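Thiosulfate sulfurtransferase (Pseudomonas aeruginosa, PDB 1YT8) probably transfers sulfur from thiosulfate to cyanide, as a sulfurtransferase built from repeated rhodanese-like domains. Local coordinates at residues W387-T399 and L424-G438. Residues are numbered along the deposited sequence; the frame is centred on the assembly and turned at random.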
ATOM      1  N   TRP A 387      19.438 -11.951  31.736  1.00 23.03           N
ATOM      2  CA  TRP A 387      20.656 -11.726  30.963  1.00 22.88           C
ATOM      3  C   TRP A 387      21.054 -10.251  30.952  1.00 22.97           C
ATOM      4  O   TRP A 387      22.223  -9.913  31.126  1.00 22.24           O
ATOM      5  CB  TRP A 387      20.455 -12.190  29.516  1.00 24.91           C
ATOM      6  CG  TRP A 387      20.577 -13.673  29.305  1.00 26.67           C
ATOM      7  CD1 TRP A 387      20.458 -14.654  30.249  1.00 26.33           C
ATOM      8  CD2 TRP A 387      20.820 -14.339  28.061  1.00 26.73           C
ATOM      9  NE1 TRP A 387      20.614 -15.891  29.669  1.00 25.06           N
ATOM     10  CE2 TRP A 387      20.838 -15.728  28.328  1.00 26.46           C
ATOM     11  CE3 TRP A 387      21.026 -13.898  26.745  1.00 28.01           C
ATOM     12  CZ2 TRP A 387      21.053 -16.682  27.325  1.00 27.26           C
ATOM     13  CZ3 TRP A 387      21.238 -14.847  25.746  1.00 28.25           C
ATOM     14  CH2 TRP A 387      21.251 -16.225  26.045  1.00 28.65           C
ATOM     15  N   LEU A 388      20.073  -9.379  30.738  1.00 23.06           N
ATOM     16  CA  LEU A 388      20.320  -7.943  30.683  1.00 23.12           C
ATOM     17  C   LEU A 388      20.780  -7.346  32.009  1.00 25.40           C
ATOM     18  O   LEU A 388      21.139  -6.168  32.073  1.00 23.68           O
ATOM     19  CB  LEU A 388      19.064  -7.222  30.185  1.00 24.12           C
ATOM     20  CG  LEU A 388      18.694  -7.534  28.729  1.00 24.31           C
ATOM     21  CD1 LEU A 388      17.365  -6.883  28.369  1.00 25.14           C
ATOM     22  CD2 LEU A 388      19.800  -7.035  27.810  1.00 23.35           C
ATOM     23  N   GLY A 389      20.770  -8.161  33.060  1.00 25.86           N
ATOM     24  CA  GLY A 389      21.202  -7.694  34.367  1.00 28.28           C
ATOM     25  C   GLY A 389      22.711  -7.538  34.434  1.00 29.25           C
ATOM     26  O   GLY A 389      23.246  -6.965  35.384  1.00 29.97           O
ATOM     27  N   GLU A 390      23.396  -8.058  33.422  1.00 29.21           N
ATOM     28  CA  GLU A 390      24.850  -7.979  33.331  1.00 30.52           C
ATOM     29  C   GLU A 390      25.203  -7.576  31.905  1.00 29.83           C
ATOM     30  O   GLU A 390      24.444  -7.844  30.975  1.00 30.73           O
ATOM     31  CB  GLU A 390      25.482  -9.341  33.629  1.00 33.74           C
ATOM     32  CG  GLU A 390      25.131  -9.934  34.984  1.00 38.91           C
ATOM     33  CD  GLU A 390      25.577  -9.059  36.137  1.00 41.66           C
ATOM     34  OE1 GLU A 390      26.762  -8.658  36.153  1.00 43.48           O
ATOM     35  OE2 GLU A 390      24.746  -8.777  37.029  1.00 43.52           O
ATOM     36  N   PRO A 391      26.355  -6.920  31.709  1.00 28.72           N
ATOM     37  CA  PRO A 391      26.724  -6.523  30.349  1.00 27.52           C
ATOM     38  C   PRO A 391      27.117  -7.730  29.499  1.00 25.78           C
ATOM     39  O   PRO A 391      27.389  -8.807  30.030  1.00 25.36           O
ATOM     40  CB  PRO A 391      27.889  -5.562  30.574  1.00 28.62           C
ATOM     41  CG  PRO A 391      28.529  -6.106  31.822  1.00 30.07           C
ATOM     42  CD  PRO A 391      27.329  -6.411  32.692  1.00 29.61           C
ATOM     43  N   GLY A 392      27.130  -7.548  28.182  1.00 23.88           N
ATOM     44  CA  GLY A 392      27.503  -8.632  27.291  1.00 20.66           C
ATOM     45  C   GLY A 392      26.408  -9.094  26.343  1.00 20.78           C
ATOM     46  O   GLY A 392      26.687  -9.775  25.355  1.00 19.53           O
ATOM     47  N   THR A 393      25.162  -8.736  26.636  1.00 18.92           N
ATOM     48  CA  THR A 393      24.051  -9.140  25.786  1.00 17.68           C
ATOM     49  C   THR A 393      23.584  -7.987  24.913  1.00 19.25           C
ATOM     50  O   THR A 393      23.201  -6.931  25.422  1.00 19.91           O
ATOM     51  CB  THR A 393      22.851  -9.637  26.620  1.00 19.62           C
ATOM     52  OG1 THR A 393      23.236 -10.792  27.376  1.00 18.19           O
ATOM     53  CG2 THR A 393      21.685 -10.002  25.714  1.00 16.45           C
ATOM     54  N   ARG A 394      23.620  -8.189  23.598  1.00 15.17           N
ATOM     55  CA  ARG A 394      23.180  -7.162  22.660  1.00 16.13           C
ATOM     56  C   ARG A 394      21.812  -7.521  22.089  1.00 16.38           C
ATOM     57  O   ARG A 394      21.622  -8.597  21.513  1.00 16.60           O
ATOM     58  CB  ARG A 394      24.186  -6.994  21.518  1.00 14.14           C
ATOM     59  CG  ARG A 394      23.741  -5.997  20.442  1.00 13.71           C
ATOM     60  CD  ARG A 394      23.558  -4.593  21.023  1.00 10.75           C
ATOM     61  NE  ARG A 394      24.836  -3.938  21.282  1.00 13.70           N
ATOM     62  CZ  ARG A 394      24.977  -2.803  21.962  1.00 14.50           C
ATOM     63  NH1 ARG A 394      23.917  -2.184  22.465  1.00 14.88           N
ATOM     64  NH2 ARG A 394      26.182  -2.280  22.127  1.00 14.79           N
ATOM     65  N   VAL A 395      20.855  -6.621  22.270  1.00 14.65           N
ATOM     66  CA  VAL A 395      19.510  -6.841  21.760  1.00 16.43           C
ATOM     67  C   VAL A 395      19.319  -5.997  20.508  1.00 15.88           C
ATOM     68  O   VAL A 395      19.527  -4.786  20.531  1.00 16.32           O
ATOM     69  CB  VAL A 395      18.445  -6.442  22.799  1.00 15.30           C
ATOM     70  CG1 VAL A 395      17.049  -6.591  22.201  1.00 15.77           C
ATOM     71  CG2 VAL A 395      18.583  -7.316  24.042  1.00 17.04           C
ATOM     72  N   LEU A 396      18.937  -6.651  19.415  1.00 15.26           N
ATOM     73  CA  LEU A 396      18.703  -5.979  18.143  1.00 14.81           C
ATOM     74  C   LEU A 396      17.207  -6.001  17.844  1.00 15.14           C
ATOM     75  O   LEU A 396      16.586  -7.065  17.856  1.00 15.62           O
ATOM     76  CB  LEU A 396      19.462  -6.695  17.021  1.00 15.44           C
ATOM     77  CG  LEU A 396      20.971  -6.844  17.209  1.00 14.83           C
ATOM     78  CD1 LEU A 396      21.575  -7.481  15.958  1.00 13.11           C
ATOM     79  CD2 LEU A 396      21.598  -5.475  17.474  1.00 12.48           C
ATOM     80  N   ASP A 397      16.640  -4.828  17.571  1.00 14.43           N
ATOM     81  CA  ASP A 397      15.213  -4.691  17.282  1.00 14.70           C
ATOM     82  C   ASP A 397      15.003  -4.445  15.783  1.00 12.81           C
ATOM     83  O   ASP A 397      15.460  -3.440  15.245  1.00 14.01           O
ATOM     84  CB  ASP A 397      14.640  -3.513  18.079  1.00 14.66           C
ATOM     85  CG  ASP A 397      13.130  -3.573  18.215  1.00 16.32           C
ATOM     86  OD1 ASP A 397      12.474  -4.244  17.386  1.00 12.34           O
ATOM     87  OD2 ASP A 397      12.598  -2.935  19.151  1.00 16.55           O
ATOM     88  N   PHE A 398      14.293  -5.358  15.126  1.00 13.86           N
ATOM     89  CA  PHE A 398      14.035  -5.267  13.690  1.00 14.17           C
ATOM     90  C   PHE A 398      12.693  -4.641  13.307  1.00 16.20           C
ATOM     91  O   PHE A 398      12.390  -4.504  12.117  1.00 16.42           O
ATOM     92  CB  PHE A 398      14.136  -6.663  13.068  1.00 15.21           C
ATOM     93  CG  PHE A 398      15.534  -7.211  13.043  1.00 15.76           C
ATOM     94  CD1 PHE A 398      16.333  -7.065  11.913  1.00 15.15           C
ATOM     95  CD2 PHE A 398      16.068  -7.836  14.165  1.00 16.00           C
ATOM     96  CE1 PHE A 398      17.646  -7.532  11.900  1.00 15.75           C
ATOM     97  CE2 PHE A 398      17.384  -8.304  14.162  1.00 16.00           C
ATOM     98  CZ  PHE A 398      18.172  -8.152  13.029  1.00 15.69           C
ATOM     99  N   THR A 399      11.882  -4.271  14.296  1.00 16.43           N
ATOM    100  CA  THR A 399      10.588  -3.661  13.992  1.00 16.41           C
ATOM    101  C   THR A 399      10.821  -2.319  13.292  1.00 17.63           C
ATOM    102  O   THR A 399      11.937  -1.808  13.281  1.00 16.86           O
ATOM    103  CB  THR A 399       9.753  -3.435  15.274  1.00 16.96           C
ATOM    104  OG1 THR A 399       8.402  -3.115  14.916  1.00 18.84           O
ATOM    105  CG2 THR A 399      10.330  -2.295  16.096  1.00 15.93           C
ATOM    106  N   LEU A 424      26.306  -3.952  13.190  1.00 15.23           N
ATOM    107  CA  LEU A 424      27.081  -4.769  14.112  1.00 17.19           C
ATOM    108  C   LEU A 424      28.448  -4.154  14.389  1.00 17.73           C
ATOM    109  O   LEU A 424      28.938  -4.206  15.517  1.00 18.20           O
ATOM    110  CB  LEU A 424      27.230  -6.189  13.557  1.00 17.99           C
ATOM    111  CG  LEU A 424      25.923  -6.976  13.426  1.00 19.10           C
ATOM    112  CD1 LEU A 424      26.195  -8.334  12.798  1.00 22.17           C
ATOM    113  CD2 LEU A 424      25.285  -7.142  14.796  1.00 21.05           C
ATOM    114  N   GLU A 425      29.063  -3.572  13.362  1.00 18.69           N
ATOM    115  CA  GLU A 425      30.361  -2.934  13.531  1.00 19.87           C
ATOM    116  C   GLU A 425      30.208  -1.777  14.513  1.00 19.83           C
ATOM    117  O   GLU A 425      31.000  -1.641  15.447  1.00 19.89           O
ATOM    118  CB  GLU A 425      30.889  -2.405  12.193  1.00 23.82           C
ATOM    119  CG  GLU A 425      31.128  -3.482  11.153  1.00 27.15           C
ATOM    120  CD  GLU A 425      31.698  -2.932   9.857  1.00 30.78           C
ATOM    121  OE1 GLU A 425      31.237  -1.862   9.403  1.00 33.49           O
ATOM    122  OE2 GLU A 425      32.598  -3.578   9.283  1.00 32.32           O
ATOM    123  N   ARG A 426      29.181  -0.953  14.306  1.00 18.19           N
ATOM    124  CA  ARG A 426      28.924   0.192  15.181  1.00 16.35           C
ATOM    125  C   ARG A 426      28.671  -0.198  16.635  1.00 15.90           C
ATOM    126  O   ARG A 426      29.182   0.444  17.556  1.00 17.16           O
ATOM    127  CB  ARG A 426      27.720   0.997  14.669  1.00 17.24           C
ATOM    128  CG  ARG A 426      28.021   1.867  13.465  1.00 18.45           C
ATOM    129  CD  ARG A 426      26.764   2.552  12.932  1.00 21.20           C
ATOM    130  NE  ARG A 426      27.092   3.453  11.830  1.00 24.81           N
ATOM    131  CZ  ARG A 426      26.200   4.011  11.017  1.00 25.90           C
ATOM    132  NH1 ARG A 426      24.905   3.765  11.171  1.00 26.38           N
ATOM    133  NH2 ARG A 426      26.605   4.833  10.057  1.00 26.75           N
ATOM    134  N   LEU A 427      27.881  -1.245  16.840  1.00 14.76           N
ATOM    135  CA  LEU A 427      27.544  -1.698  18.182  1.00 15.15           C
ATOM    136  C   LEU A 427      28.703  -2.363  18.918  1.00 16.52           C
ATOM    137  O   LEU A 427      28.623  -2.609  20.126  1.00 17.13           O
ATOM    138  CB  LEU A 427      26.340  -2.635  18.113  1.00 16.34           C
ATOM    139  CG  LEU A 427      25.065  -1.913  17.656  1.00 18.24           C
ATOM    140  CD1 LEU A 427      23.971  -2.913  17.328  1.00 17.66           C
ATOM    141  CD2 LEU A 427      24.612  -0.954  18.753  1.00 16.91           C
ATOM    142  N   GLY A 428      29.778  -2.649  18.191  1.00 17.08           N
ATOM    143  CA  GLY A 428      30.938  -3.264  18.807  1.00 21.77           C
ATOM    144  C   GLY A 428      30.844  -4.774  18.857  1.00 23.93           C
ATOM    145  O   GLY A 428      30.410  -5.411  17.899  1.00 28.74           O
ATOM    146  N   THR A 429      31.268  -5.354  19.970  1.00 24.95           N
ATOM    147  CA  THR A 429      31.216  -6.798  20.119  1.00 26.13           C
ATOM    148  C   THR A 429      30.305  -7.144  21.284  1.00 24.96           C
ATOM    149  O   THR A 429      30.063  -6.315  22.164  1.00 25.13           O
ATOM    150  CB  THR A 429      32.616  -7.394  20.378  1.00 28.18           C
ATOM    151  OG1 THR A 429      33.132  -6.889  21.615  1.00 29.84           O
ATOM    152  CG2 THR A 429      33.569  -7.020  19.252  1.00 31.45           C
ATOM    153  N   ALA A 430      29.789  -8.364  21.274  1.00 21.79           N
ATOM    154  CA  ALA A 430      28.909  -8.833  22.331  1.00 21.56           C
ATOM    155  C   ALA A 430      29.225 -10.295  22.598  1.00 21.08           C
ATOM    156  O   ALA A 430      29.842 -10.965  21.768  1.00 20.49           O
ATOM    157  CB  ALA A 430      27.456  -8.682  21.910  1.00 22.25           C
ATOM    158  N   GLU A 431      28.810 -10.787  23.759  1.00 20.51           N
ATOM    159  CA  GLU A 431      29.044 -12.181  24.100  1.00 21.58           C
ATOM    160  C   GLU A 431      27.913 -13.011  23.505  1.00 20.11           C
ATOM    161  O   GLU A 431      28.067 -14.206  23.247  1.00 19.82           O
ATOM    162  CB  GLU A 431      29.104 -12.352  25.622  1.00 23.45           C
ATOM    163  CG  GLU A 431      30.200 -11.504  26.264  1.00 30.01           C
ATOM    164  CD  GLU A 431      30.534 -11.918  27.686  1.00 34.73           C
ATOM    165  OE1 GLU A 431      29.634 -11.900  28.551  1.00 37.56           O
ATOM    166  OE2 GLU A 431      31.710 -12.261  27.937  1.00 39.06           O
ATOM    167  N   ARG A 432      26.781 -12.355  23.259  1.00 18.95           N
ATOM    168  CA  ARG A 432      25.615 -13.023  22.699  1.00 17.10           C
ATOM    169  C   ARG A 432      24.600 -11.998  22.200  1.00 16.49           C
ATOM    170  O   ARG A 432      24.483 -10.903  22.753  1.00 16.38           O
ATOM    171  CB  ARG A 432      24.972 -13.913  23.762  1.00 18.38           C
ATOM    172  CG  ARG A 432      24.675 -13.178  25.062  1.00 21.34           C
ATOM    173  CD  ARG A 432      24.477 -14.135  26.229  1.00 21.28           C
ATOM    174  NE  ARG A 432      24.233 -13.416  27.478  1.00 23.74           N
ATOM    175  CZ  ARG A 432      24.145 -13.994  28.673  1.00 26.11           C
ATOM    176  NH1 ARG A 432      24.283 -15.308  28.790  1.00 26.37           N
ATOM    177  NH2 ARG A 432      23.917 -13.259  29.756  1.00 25.72           N
ATOM    178  N   TYR A 433      23.868 -12.366  21.154  1.00 15.13           N
ATOM    179  CA  TYR A 433      22.857 -11.492  20.571  1.00 14.84           C
ATOM    180  C   TYR A 433      21.471 -12.090  20.732  1.00 15.56           C
ATOM    181  O   TYR A 433      21.294 -13.305  20.652  1.00 16.30           O
ATOM    182  CB  TYR A 433      23.111 -11.299  19.075  1.00 16.15           C
ATOM    183  CG  TYR A 433      24.352 -10.518  18.728  1.00 17.09           C
ATOM    184  CD1 TYR A 433      24.305  -9.134  18.553  1.00 18.30           C
ATOM    185  CD2 TYR A 433      25.572 -11.165  18.548  1.00 17.19           C
ATOM    186  CE1 TYR A 433      25.447  -8.417  18.201  1.00 17.32           C
ATOM    187  CE2 TYR A 433      26.716 -10.460  18.202  1.00 18.57           C
ATOM    188  CZ  TYR A 433      26.649  -9.088  18.028  1.00 19.25           C
ATOM    189  OH  TYR A 433      27.788  -8.401  17.690  1.00 18.86           O
ATOM    190  N   VAL A 434      20.490 -11.224  20.954  1.00 12.85           N
ATOM    191  CA  VAL A 434      19.103 -11.639  21.075  1.00 14.50           C
ATOM    192  C   VAL A 434      18.346 -10.748  20.095  1.00 13.55           C
ATOM    193  O   VAL A 434      18.409  -9.522  20.190  1.00 13.32           O
ATOM    194  CB  VAL A 434      18.556 -11.428  22.498  1.00 14.70           C
ATOM    195  CG1 VAL A 434      17.076 -11.802  22.535  1.00 14.11           C
ATOM    196  CG2 VAL A 434      19.337 -12.291  23.490  1.00 14.45           C
ATOM    197  N   LEU A 435      17.653 -11.363  19.144  1.00 13.63           N
ATOM    198  CA  LEU A 435      16.920 -10.603  18.136  1.00 14.02           C
ATOM    199  C   LEU A 435      15.427 -10.534  18.440  1.00 13.59           C
ATOM    200  O   LEU A 435      14.834 -11.500  18.921  1.00 13.74           O
ATOM    201  CB  LEU A 435      17.134 -11.230  16.755  1.00 13.43           C
ATOM    202  CG  LEU A 435      18.557 -11.716  16.433  1.00 15.85           C
ATOM    203  CD1 LEU A 435      18.593 -12.180  14.985  1.00 16.81           C
ATOM    204  CD2 LEU A 435      19.582 -10.611  16.665  1.00 14.77           C
ATOM    205  N   THR A 436      14.819  -9.388  18.154  1.00 13.66           N
ATOM    206  CA  THR A 436      13.396  -9.219  18.398  1.00 15.33           C
ATOM    207  C   THR A 436      12.751  -8.315  17.353  1.00 15.45           C
ATOM    208  O   THR A 436      13.423  -7.722  16.513  1.00 14.23           O
ATOM    209  CB  THR A 436      13.138  -8.606  19.802  1.00 16.26           C
ATOM    210  OG1 THR A 436      11.738  -8.666  20.110  1.00 16.81           O
ATOM    211  CG2 THR A 436      13.583  -7.146  19.839  1.00 18.33           C
ATOM    212  N   CYS A 437      11.430  -8.250  17.416  1.00 17.89           N
ATOM    213  CA  CYS A 437      10.612  -7.400  16.561  1.00 17.96           C
ATOM    214  C   CYS A 437       9.229  -7.544  17.176  1.00 19.33           C
ATOM    215  O   CYS A 437       9.096  -8.141  18.249  1.00 18.63           O
ATOM    216  CB  CYS A 437      10.632  -7.853  15.090  1.00 19.90           C
ATOM    217  SG  CYS A 437       9.880  -9.446  14.703  1.00 20.49           S
ATOM    218  N   GLY A 438       8.207  -7.004  16.524  1.00 18.67           N
ATOM    219  CA  GLY A 438       6.868  -7.093  17.078  1.00 19.63           C
ATOM    220  C   GLY A 438       6.470  -8.459  17.608  1.00 21.40           C
ATOM    221  O   GLY A 438       6.077  -8.596  18.769  1.00 19.53           O
TER
HETATM  222  O   HOH W   1      24.521 -10.308  29.564  1.00 21.64           O
HETATM  223  O   HOH W   2      27.360  -5.224  20.313  1.00 20.15           O
HETATM  224  O   HOH W   3       7.555  -5.708  14.208  1.00 21.44           O
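Arg432 lies flat against the indole of Trp387. From CB, CG is turned between the backbone N and the carbonyl carbon (chi1 52°), and from there the chain runs extended to NE. CG passes 3.6 Å from Thr393 OG1; CD then presses on the six-membered ring, 3.4 Å from Trp387 CZ3, as a CH-pi contact. NE gives its hydrogen to Thr393 OG1 (2.8 Å), an acceptor close to the guanidinium plane, while CZ stands over the five-membered ring in a cation-pi stack with the planes 5° apart. At the tip, NH1 covers Trp387 CE2 and NH2 covers CG; NH2 also donates to a water that lies within bonding distance of Trp387 O and Thr393 OG1. Stacking and in-plane bonding together fix the rotation of the guanidinium.

On the other face of the sheet, Arg394 bends at chi2 and chi3 and turns back over Leu427: Leu427 CD2 covers one face of the Arg394 guanidinium, and Arg394 NH2 donates to Leu427 O (3.2 Å), tying the strand's arginine to the backbone that leads out of helix 420-427. Beside it, Leu396 CD2 meets Leu427 CD1 tightly at 3.5 Å.

Strands 393-397 and 432-436 are parallel neighbours in the five-stranded sheet of a rhodanese-like domain; the chain between them runs through helix 401-406, edge strand 413-414 and helix 420-427. Strand 413-414 flanks the first and 458-461 the second, and helix 441-454 packs on Tyr433 and Leu435.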